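E3 SUMO-protein ligase SIZ2 (Saccharomyces cerevisiae, PDB 6U75) acts as a PIAS-family SUMO E3 ligase that promotes SUMO attachment to target proteins, probably including septins, and binds double-stranded DNA, its PINIT and SP-RING domains forming this piece. Local coordinates at residues P77-N83 against M116-H122; I14-K19 against K31-V36; I72-C78 against V91-K95. All blocks are in the same frame, centred on the assembly; numbering follows the deposited sequence.

Contact 1 (P77-N83 against M116-H122)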
# COMPACT_ATOMS: atom_id res chain seq x y z
N PRO A 77 -13.26 -15.19 7.41
CA PRO A 77 -13.21 -15.43 5.97
C PRO A 77 -14.36 -14.79 5.21
O PRO A 77 -15.39 -14.48 5.81
CB PRO A 77 -13.29 -16.95 5.87
CG PRO A 77 -14.15 -17.32 7.02
CD PRO A 77 -13.74 -16.39 8.13
N CYS A 78 -14.19 -14.61 3.90
CA CYS A 78 -15.23 -14.05 3.06
C CYS A 78 -15.12 -14.65 1.67
O CYS A 78 -14.01 -14.89 1.17
CB CYS A 78 -15.12 -12.52 2.96
SG CYS A 78 -13.46 -11.93 2.55
N GLU A 79 -16.26 -14.89 1.04
CA GLU A 79 -16.32 -15.28 -0.36
C GLU A 79 -17.14 -14.24 -1.10
O GLU A 79 -18.35 -14.10 -0.85
CB GLU A 79 -16.91 -16.68 -0.52
CG GLU A 79 -17.06 -17.12 -1.97
CD GLU A 79 -17.06 -18.63 -2.12
OE1 GLU A 79 -16.19 -19.29 -1.51
OE2 GLU A 79 -17.92 -19.16 -2.85
N LEU A 80 -16.49 -13.49 -1.99
CA LEU A 80 -17.14 -12.47 -2.79
C LEU A 80 -17.43 -13.03 -4.18
O LEU A 80 -16.54 -13.57 -4.83
CB LEU A 80 -16.27 -11.22 -2.90
CG LEU A 80 -16.00 -10.47 -1.60
CD1 LEU A 80 -14.81 -9.54 -1.76
CD2 LEU A 80 -17.23 -9.69 -1.17
N VAL A 81 -18.68 -12.89 -4.62
CA VAL A 81 -19.12 -13.37 -5.92
C VAL A 81 -19.83 -12.22 -6.61
O VAL A 81 -20.92 -11.82 -6.18
CB VAL A 81 -20.03 -14.60 -5.81
CG1 VAL A 81 -20.43 -15.09 -7.20
CG2 VAL A 81 -19.35 -15.70 -5.02
N PHE A 82 -19.23 -11.69 -7.67
CA PHE A 82 -19.79 -10.57 -8.42
C PHE A 82 -20.26 -11.10 -9.77
O PHE A 82 -19.45 -11.46 -10.62
CB PHE A 82 -18.75 -9.46 -8.58
CG PHE A 82 -19.32 -8.18 -9.12
CD1 PHE A 82 -20.18 -7.41 -8.35
CD2 PHE A 82 -18.99 -7.73 -10.39
CE1 PHE A 82 -20.71 -6.23 -8.83
CE2 PHE A 82 -19.51 -6.55 -10.88
CZ PHE A 82 -20.37 -5.80 -10.10
N ASN A 83 -21.58 -11.14 -9.95
CA ASN A 83 -22.18 -11.61 -11.20
C ASN A 83 -21.79 -13.06 -11.49
O ASN A 83 -21.46 -13.41 -12.62
CB ASN A 83 -21.81 -10.69 -12.37
CG ASN A 83 -22.40 -9.30 -12.23
OD1 ASN A 83 -23.54 -9.14 -11.78
ND2 ASN A 83 -21.62 -8.29 -12.60
N MET A 116 -28.68 -5.53 -14.28
CA MET A 116 -28.45 -5.42 -12.84
C MET A 116 -27.18 -6.14 -12.44
O MET A 116 -26.87 -7.22 -12.97
CB MET A 116 -29.64 -6.00 -12.07
CG MET A 116 -29.76 -5.49 -10.65
SD MET A 116 -30.38 -3.79 -10.61
CE MET A 116 -30.12 -3.38 -8.89
N ASN A 117 -26.43 -5.55 -11.51
CA ASN A 117 -25.24 -6.17 -10.96
C ASN A 117 -25.55 -6.72 -9.57
O ASN A 117 -26.09 -6.01 -8.72
CB ASN A 117 -24.07 -5.19 -10.88
CG ASN A 117 -23.63 -4.70 -12.24
OD1 ASN A 117 -22.94 -5.41 -12.98
ND2 ASN A 117 -24.02 -3.47 -12.59
N HIS A 118 -25.22 -8.00 -9.37
CA HIS A 118 -25.44 -8.69 -8.10
C HIS A 118 -24.09 -9.01 -7.47
O HIS A 118 -23.21 -9.57 -8.12
CB HIS A 118 -26.24 -9.98 -8.32
CG HIS A 118 -27.55 -9.78 -9.01
ND1 HIS A 118 -28.70 -9.41 -8.35
CD2 HIS A 118 -27.89 -9.89 -10.32
CE1 HIS A 118 -29.69 -9.31 -9.21
NE2 HIS A 118 -29.23 -9.59 -10.41
N LEU A 119 -23.94 -8.65 -6.20
CA LEU A 119 -22.74 -8.93 -5.42
C LEU A 119 -23.15 -9.71 -4.18
O LEU A 119 -23.85 -9.18 -3.31
CB LEU A 119 -22.01 -7.64 -5.05
CG LEU A 119 -20.77 -7.80 -4.16
CD1 LEU A 119 -19.68 -8.57 -4.88
CD2 LEU A 119 -20.26 -6.45 -3.70
N ASP A 120 -22.73 -10.97 -4.10
CA ASP A 120 -22.99 -11.81 -2.95
C ASP A 120 -21.73 -11.92 -2.10
O ASP A 120 -20.62 -11.99 -2.63
CB ASP A 120 -23.46 -13.20 -3.38
CG ASP A 120 -24.54 -13.15 -4.44
OD1 ASP A 120 -24.20 -13.22 -5.64
OD2 ASP A 120 -25.73 -13.03 -4.08
N LEU A 121 -21.91 -11.94 -0.79
CA LEU A 121 -20.82 -12.05 0.17
C LEU A 121 -21.19 -13.14 1.16
O LEU A 121 -22.08 -12.96 1.99
CB LEU A 121 -20.57 -10.72 0.87
CG LEU A 121 -19.55 -10.70 2.01
CD1 LEU A 121 -18.35 -11.58 1.72
CD2 LEU A 121 -19.11 -9.27 2.25
N HIS A 122 -20.51 -14.28 1.06
CA HIS A 122 -20.77 -15.44 1.90
C HIS A 122 -19.77 -15.48 3.05
O HIS A 122 -18.57 -15.23 2.85
CB HIS A 122 -20.69 -16.74 1.09
CG HIS A 122 -21.71 -16.83 0.00
ND1 HIS A 122 -21.53 -16.25 -1.23
CD2 HIS A 122 -22.92 -17.43 -0.04
CE1 HIS A 122 -22.59 -16.49 -1.99
NE2 HIS A 122 -23.44 -17.21 -1.28

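Contact 2 (I14-K19 against K31-V36)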
# COMPACT_ATOMS: atom_id res chain seq x y z
N ILE A 14 -20.15 5.35 -6.21
CA ILE A 14 -21.27 4.75 -6.93
C ILE A 14 -22.51 4.80 -6.03
O ILE A 14 -22.45 4.31 -4.89
CB ILE A 14 -20.96 3.32 -7.34
CG1 ILE A 14 -19.87 3.29 -8.42
CG2 ILE A 14 -22.21 2.61 -7.84
CD1 ILE A 14 -20.30 3.86 -9.76
N PRO A 15 -23.62 5.38 -6.49
CA PRO A 15 -24.82 5.43 -5.65
C PRO A 15 -25.52 4.08 -5.58
O PRO A 15 -25.45 3.27 -6.50
CB PRO A 15 -25.69 6.47 -6.35
CG PRO A 15 -25.31 6.36 -7.78
CD PRO A 15 -23.85 6.01 -7.80
N ASP A 16 -26.20 3.87 -4.46
CA ASP A 16 -26.96 2.64 -4.22
C ASP A 16 -26.07 1.41 -4.19
O ASP A 16 -26.55 0.29 -4.41
CB ASP A 16 -28.07 2.47 -5.27
CG ASP A 16 -28.94 3.70 -5.41
OD1 ASP A 16 -29.08 4.45 -4.42
OD2 ASP A 16 -29.48 3.92 -6.51
N ALA A 17 -24.78 1.58 -3.93
CA ALA A 17 -23.84 0.48 -3.82
C ALA A 17 -23.24 0.39 -2.42
O ALA A 17 -22.14 -0.15 -2.25
CB ALA A 17 -22.73 0.60 -4.86
N ASN A 18 -23.93 0.91 -1.42
CA ASN A 18 -23.50 0.83 -0.03
C ASN A 18 -24.26 -0.28 0.68
O ASN A 18 -25.35 -0.68 0.27
CB ASN A 18 -23.75 2.16 0.69
CG ASN A 18 -23.13 3.34 -0.04
OD1 ASN A 18 -21.98 3.70 0.20
ND2 ASN A 18 -23.90 3.95 -0.94
N LYS A 19 -23.66 -0.80 1.75
CA LYS A 19 -24.35 -1.82 2.52
C LYS A 19 -23.72 -1.94 3.91
O LYS A 19 -22.50 -1.86 4.06
CB LYS A 19 -24.29 -3.18 1.81
CG LYS A 19 -25.31 -4.20 2.33
CD LYS A 19 -26.74 -3.78 1.99
CE LYS A 19 -27.77 -4.73 2.59
NZ LYS A 19 -28.09 -5.87 1.69
N LYS A 31 -26.52 -10.05 0.21
CA LYS A 31 -26.67 -9.75 -1.20
C LYS A 31 -26.80 -8.25 -1.42
O LYS A 31 -27.35 -7.53 -0.59
CB LYS A 31 -27.90 -10.46 -1.77
CG LYS A 31 -27.81 -11.98 -1.71
CD LYS A 31 -29.14 -12.63 -2.06
CE LYS A 31 -28.94 -13.96 -2.76
NZ LYS A 31 -30.24 -14.63 -3.07
N MET A 32 -26.28 -7.78 -2.56
CA MET A 32 -26.37 -6.38 -2.94
C MET A 32 -26.71 -6.29 -4.42
O MET A 32 -26.00 -6.85 -5.25
CB MET A 32 -25.05 -5.65 -2.66
CG MET A 32 -24.61 -5.66 -1.21
SD MET A 32 -23.00 -4.87 -0.98
CE MET A 32 -23.29 -3.27 -1.73
N LYS A 33 -27.78 -5.58 -4.74
CA LYS A 33 -28.12 -5.25 -6.11
C LYS A 33 -27.76 -3.79 -6.37
O LYS A 33 -28.05 -2.92 -5.54
CB LYS A 33 -29.61 -5.46 -6.40
CG LYS A 33 -30.25 -6.62 -5.65
CD LYS A 33 -31.62 -6.99 -6.24
CE LYS A 33 -32.62 -5.84 -6.14
NZ LYS A 33 -33.01 -5.52 -4.74
N PHE A 34 -27.13 -3.53 -7.51
CA PHE A 34 -26.95 -2.14 -7.92
C PHE A 34 -26.64 -2.09 -9.41
O PHE A 34 -26.18 -3.06 -10.01
CB PHE A 34 -25.85 -1.44 -7.11
CG PHE A 34 -24.48 -2.01 -7.31
CD1 PHE A 34 -23.67 -1.56 -8.34
CD2 PHE A 34 -23.99 -2.99 -6.46
CE1 PHE A 34 -22.40 -2.08 -8.52
CE2 PHE A 34 -22.73 -3.51 -6.64
CZ PHE A 34 -21.93 -3.06 -7.67
N LYS A 35 -26.91 -0.92 -9.99
CA LYS A 35 -26.64 -0.64 -11.39
C LYS A 35 -25.53 0.40 -11.49
O LYS A 35 -25.34 1.22 -10.59
CB LYS A 35 -27.90 -0.13 -12.11
CG LYS A 35 -29.09 -1.07 -12.00
CD LYS A 35 -30.38 -0.42 -12.48
CE LYS A 35 -30.53 -0.48 -13.99
NZ LYS A 35 -30.74 -1.88 -14.47
N VAL A 36 -24.80 0.36 -12.60
CA VAL A 36 -23.76 1.33 -12.90
C VAL A 36 -24.20 2.08 -14.15
O VAL A 36 -24.21 1.51 -15.25
CB VAL A 36 -22.38 0.68 -13.09
CG1 VAL A 36 -21.36 1.71 -13.52
CG2 VAL A 36 -21.95 -0.01 -11.80

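Contact 3 (I72-C78 against V91-K95)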
# COMPACT_ATOMS: atom_id res chain seq x y z
N ILE A 72 -9.32 -0.14 5.35
CA ILE A 72 -9.84 -1.27 4.59
C ILE A 72 -9.79 -2.51 5.47
O ILE A 72 -8.71 -2.99 5.84
CB ILE A 72 -9.06 -1.48 3.29
CG1 ILE A 72 -9.34 -0.32 2.33
CG2 ILE A 72 -9.43 -2.82 2.66
CD1 ILE A 72 -8.64 -0.42 0.99
N ASP A 73 -10.96 -3.04 5.81
CA ASP A 73 -11.07 -4.27 6.60
C ASP A 73 -12.24 -5.08 6.06
O ASP A 73 -13.40 -4.66 6.18
CB ASP A 73 -11.26 -3.96 8.08
CG ASP A 73 -9.95 -3.66 8.79
OD1 ASP A 73 -9.02 -4.48 8.69
OD2 ASP A 73 -9.85 -2.59 9.43
N PHE A 74 -11.94 -6.22 5.46
CA PHE A 74 -12.95 -7.17 5.04
C PHE A 74 -13.19 -8.20 6.13
O PHE A 74 -12.28 -8.51 6.92
CB PHE A 74 -12.52 -7.88 3.76
CG PHE A 74 -12.82 -7.12 2.50
CD1 PHE A 74 -11.93 -6.17 2.02
CD2 PHE A 74 -13.98 -7.36 1.79
CE1 PHE A 74 -12.21 -5.48 0.86
CE2 PHE A 74 -14.26 -6.67 0.63
CZ PHE A 74 -13.37 -5.73 0.16
N PRO A 75 -14.39 -8.77 6.22
CA PRO A 75 -14.61 -9.87 7.16
C PRO A 75 -13.86 -11.11 6.70
O PRO A 75 -13.99 -11.53 5.55
CB PRO A 75 -16.13 -10.08 7.13
CG PRO A 75 -16.55 -9.55 5.80
CD PRO A 75 -15.62 -8.41 5.49
N TYR A 76 -13.07 -11.70 7.60
CA TYR A 76 -12.33 -12.91 7.28
C TYR A 76 -12.90 -14.08 8.06
O TYR A 76 -13.01 -13.99 9.29
CB TYR A 76 -10.84 -12.76 7.58
CG TYR A 76 -10.04 -13.99 7.23
CD1 TYR A 76 -9.65 -14.23 5.92
CD2 TYR A 76 -9.70 -14.92 8.20
CE1 TYR A 76 -8.93 -15.36 5.58
CE2 TYR A 76 -8.98 -16.06 7.87
CZ TYR A 76 -8.59 -16.27 6.57
OH TYR A 76 -7.88 -17.40 6.23
N PRO A 77 -13.26 -15.19 7.41
CA PRO A 77 -13.21 -15.43 5.97
C PRO A 77 -14.36 -14.79 5.21
O PRO A 77 -15.39 -14.48 5.81
CB PRO A 77 -13.29 -16.95 5.87
CG PRO A 77 -14.15 -17.32 7.02
CD PRO A 77 -13.74 -16.39 8.13
N CYS A 78 -14.19 -14.61 3.90
CA CYS A 78 -15.23 -14.05 3.06
C CYS A 78 -15.12 -14.65 1.67
O CYS A 78 -14.01 -14.89 1.17
CB CYS A 78 -15.12 -12.52 2.96
SG CYS A 78 -13.46 -11.93 2.55
N VAL A 91 -8.40 -9.83 -0.82
CA VAL A 91 -9.10 -8.65 -0.31
C VAL A 91 -8.56 -8.25 1.06
O VAL A 91 -8.41 -7.06 1.35
CB VAL A 91 -10.62 -8.90 -0.27
CG1 VAL A 91 -11.19 -8.88 -1.68
CG2 VAL A 91 -10.95 -10.22 0.42
N LYS A 92 -8.28 -9.22 1.92
CA LYS A 92 -7.81 -8.95 3.28
C LYS A 92 -6.49 -9.69 3.49
O LYS A 92 -6.47 -10.85 3.89
CB LYS A 92 -8.86 -9.36 4.31
CG LYS A 92 -9.12 -8.30 5.37
CD LYS A 92 -7.85 -7.89 6.10
CE LYS A 92 -8.14 -6.89 7.20
NZ LYS A 92 -6.91 -6.19 7.66
N GLY A 93 -5.38 -8.99 3.22
CA GLY A 93 -4.07 -9.53 3.49
C GLY A 93 -3.64 -9.28 4.92
O GLY A 93 -4.14 -8.38 5.60
N LEU A 94 -2.68 -10.09 5.38
CA LEU A 94 -2.19 -10.02 6.75
C LEU A 94 -3.35 -10.11 7.74
O LEU A 94 -3.78 -9.14 8.36
CB LEU A 94 -1.37 -8.74 6.96
CG LEU A 94 -0.12 -8.88 7.84
CD1 LEU A 94 0.97 -9.64 7.09
CD2 LEU A 94 0.39 -7.52 8.29
N LYS A 95 -3.86 -11.34 7.86
CA LYS A 95 -5.03 -11.59 8.70
C LYS A 95 -4.80 -11.13 10.14
O LYS A 95 -5.76 -10.80 10.84
CB LYS A 95 -5.39 -13.07 8.68
CG LYS A 95 -5.55 -13.67 7.29
CD LYS A 95 -4.95 -15.06 7.22
CE LYS A 95 -4.94 -15.60 5.80
NZ LYS A 95 -4.17 -16.87 5.70

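Contact 1 (P77-N83 against M116-H122)
Leu-80 and Leu-121 lie side by side and point the same way, CD2 of Leu-80 meeting CD1 of Leu-121 at 3.6 Å. On the same buried face Leu-119 crosses Phe-82 at about a right angle, its CD1 3.7 Å from CD1 of Phe-82 at the ring edge. Bulky apolar residues suit this inward face; Glu-79, Val-81, Asp-120 and His-122 occupy the other, partly exposed one. The antiparallel strands are joined by paired bonds such as Val-81 N to Asp-120 O, 2.9 Å.

The polar edge is built on Asn-83, whose positive phi (60°) an asparagine tolerates well where the strand ends. With CG beside its own backbone N (chi1 -66°), the amide turns back to His-118 and Asn-117. N of Asn-83 reaches His-118 O at 2.9 Å, and OD1 of Asn-83 accepts His-118 N at 3.2 Å, from a direction tilted out of the carbonyl plane. ND2 of Asn-83 gives a straight bond (163°) to a lone pair of Asn-117 OD1, 3.2 Å away; it also binds Tyr-109 O, and Asn-117 OD1 accepts Lys-111 N.

Within the PINIT domain, strand 117-123 is flanked by strands 79-82 and 28-34, while Leu-54 of strand 50-58 packs on Leu-80 and Leu-119.

Contact 2 (I14-K19 against K31-V36)
Ile-14 begins the contact with two loose touches, its CG2 4.4 Å from CD1 of Phe-34 and its CD1 4.5 Å from CG1 of Val-36. It also starts a type II beta turn that closes at Ala-17. Pro-15 suits the second position of the turn, where its ring restricts phi to the value required. Asp-16 takes the third position with a positive phi of 63°, a conformation that aspartate accepts more readily than most residues with a side chain. The turn brings the carbonyl oxygen of Asp-16 up to CB of Phe-34.

Ala-17 follows with the central apolar touch. CB of Ala-17 lies over one face of the Phe-34 ring, 4.1 Å from the centroid and somewhat toward the rim, in a CH-pi contact. A methyl group is small enough to let the backbone come close to the aromatic face. The Phe-34 ring itself is placed by a chi1 of 65°, which sets CG between the backbone N and the carbonyl carbon; CG2 of Val-36, two residues on, meets its edge.

Here two sheets of the PINIT domain come together. The broken strand 12-21 pairs with strand 130-139, as in the backbone bonds of Ile-14 with Cys-134 and of Lys-19 with Ile-132, whereas strand 28-34 pairs with strand 117-123.

Beyond Asn-18, Lys-19 and Met-32 slide by each other in opposite directions. CB of Lys-19 is 3.5 Å from SD of Met-32, and the bend at chi3 of the methionine carries its CE toward Ala-17 O, 3.4 Å off. Flexible, unbranched chains suit this alignment. NZ of Lys-19 comes 2.9 Å from Lys-31 O, a weak hydrogen bond; a lysine suits this partly exposed spot because its methylenes can lie along the methionine while its amine meets a carbonyl.

Contact 3 (I72-C78 against V91-K95)
Val-91 covers the ring of Phe-74 where two irregular loops of the PINIT domain meet, one leading from strand 50-58 into strand 79-82 and the other following strand 85-86. This is the tight half of the contact. CB of Val-91 sits 3.9 Å from the centroid of the Phe-74 ring, 12° off the normal; a beta-branched residue suits this place by putting a branched carbon over the ring. CG2 of Val-91 lies 3.7 Å from SG of Cys-78, while Leu-80 packs on both Phe-74 and Val-91.

Lys-92 runs beside Phe-74, CG 3.8 Å from CB of the phenylalanine, and NZ of Lys-92 forms a salt bridge with Asp-73 OD1 at 2.9 Å, the hydrogen bond itself being weak. A lysine suits the place because its methylenes can lie against Phe-74 while its amine pairs with the acid. Gly-99 N also binds OD1, and Gln-97 O takes the amine, so each of the paired charges has a second partner.

The outer half is looser: Tyr-76, before cis Pro-77, and Lys-95 are exposed, and Lys-95 touches a crystal neighbour. CG of Tyr-76 is anti to its backbone N (chi1 -179°), carrying the ring out to Lys-95, whose chain offers CH groups to the ring face. In this CH-pi contact CG of Lys-95 lies 4.1 Å from the centroid of the Tyr-76 ring, and CE of Lys-95 3.5 Å from Tyr-76 OH.

How the contacts relate
All three contacts lie in the PINIT domain, away from the zinc site. Contacts 1 and 2 share one sheet, where Leu-119 N and Asn-117 N bond to Met-32 O and Phe-34 O. Contact 1 is held by regular backbone bonding, while contact 2, between a turn in the broken strand 12-21 and strand 28-34 of the other sheet, relies on side chains with one weak bond. Contact 3 joins loops and adds a salt bridge; it meets contact 1 through the shared Cys-78 and the buried Leu-80. Contacts 2 and 3 do not touch, about 9 Å separating their nearest atoms. Contact 1 buries a leucine and phenylalanine face, contact 2 buries Ala-17, Met-32 and Phe-34 beside exposed lysines, and contact 3 runs from buried Phe-74 to exposed Tyr-76.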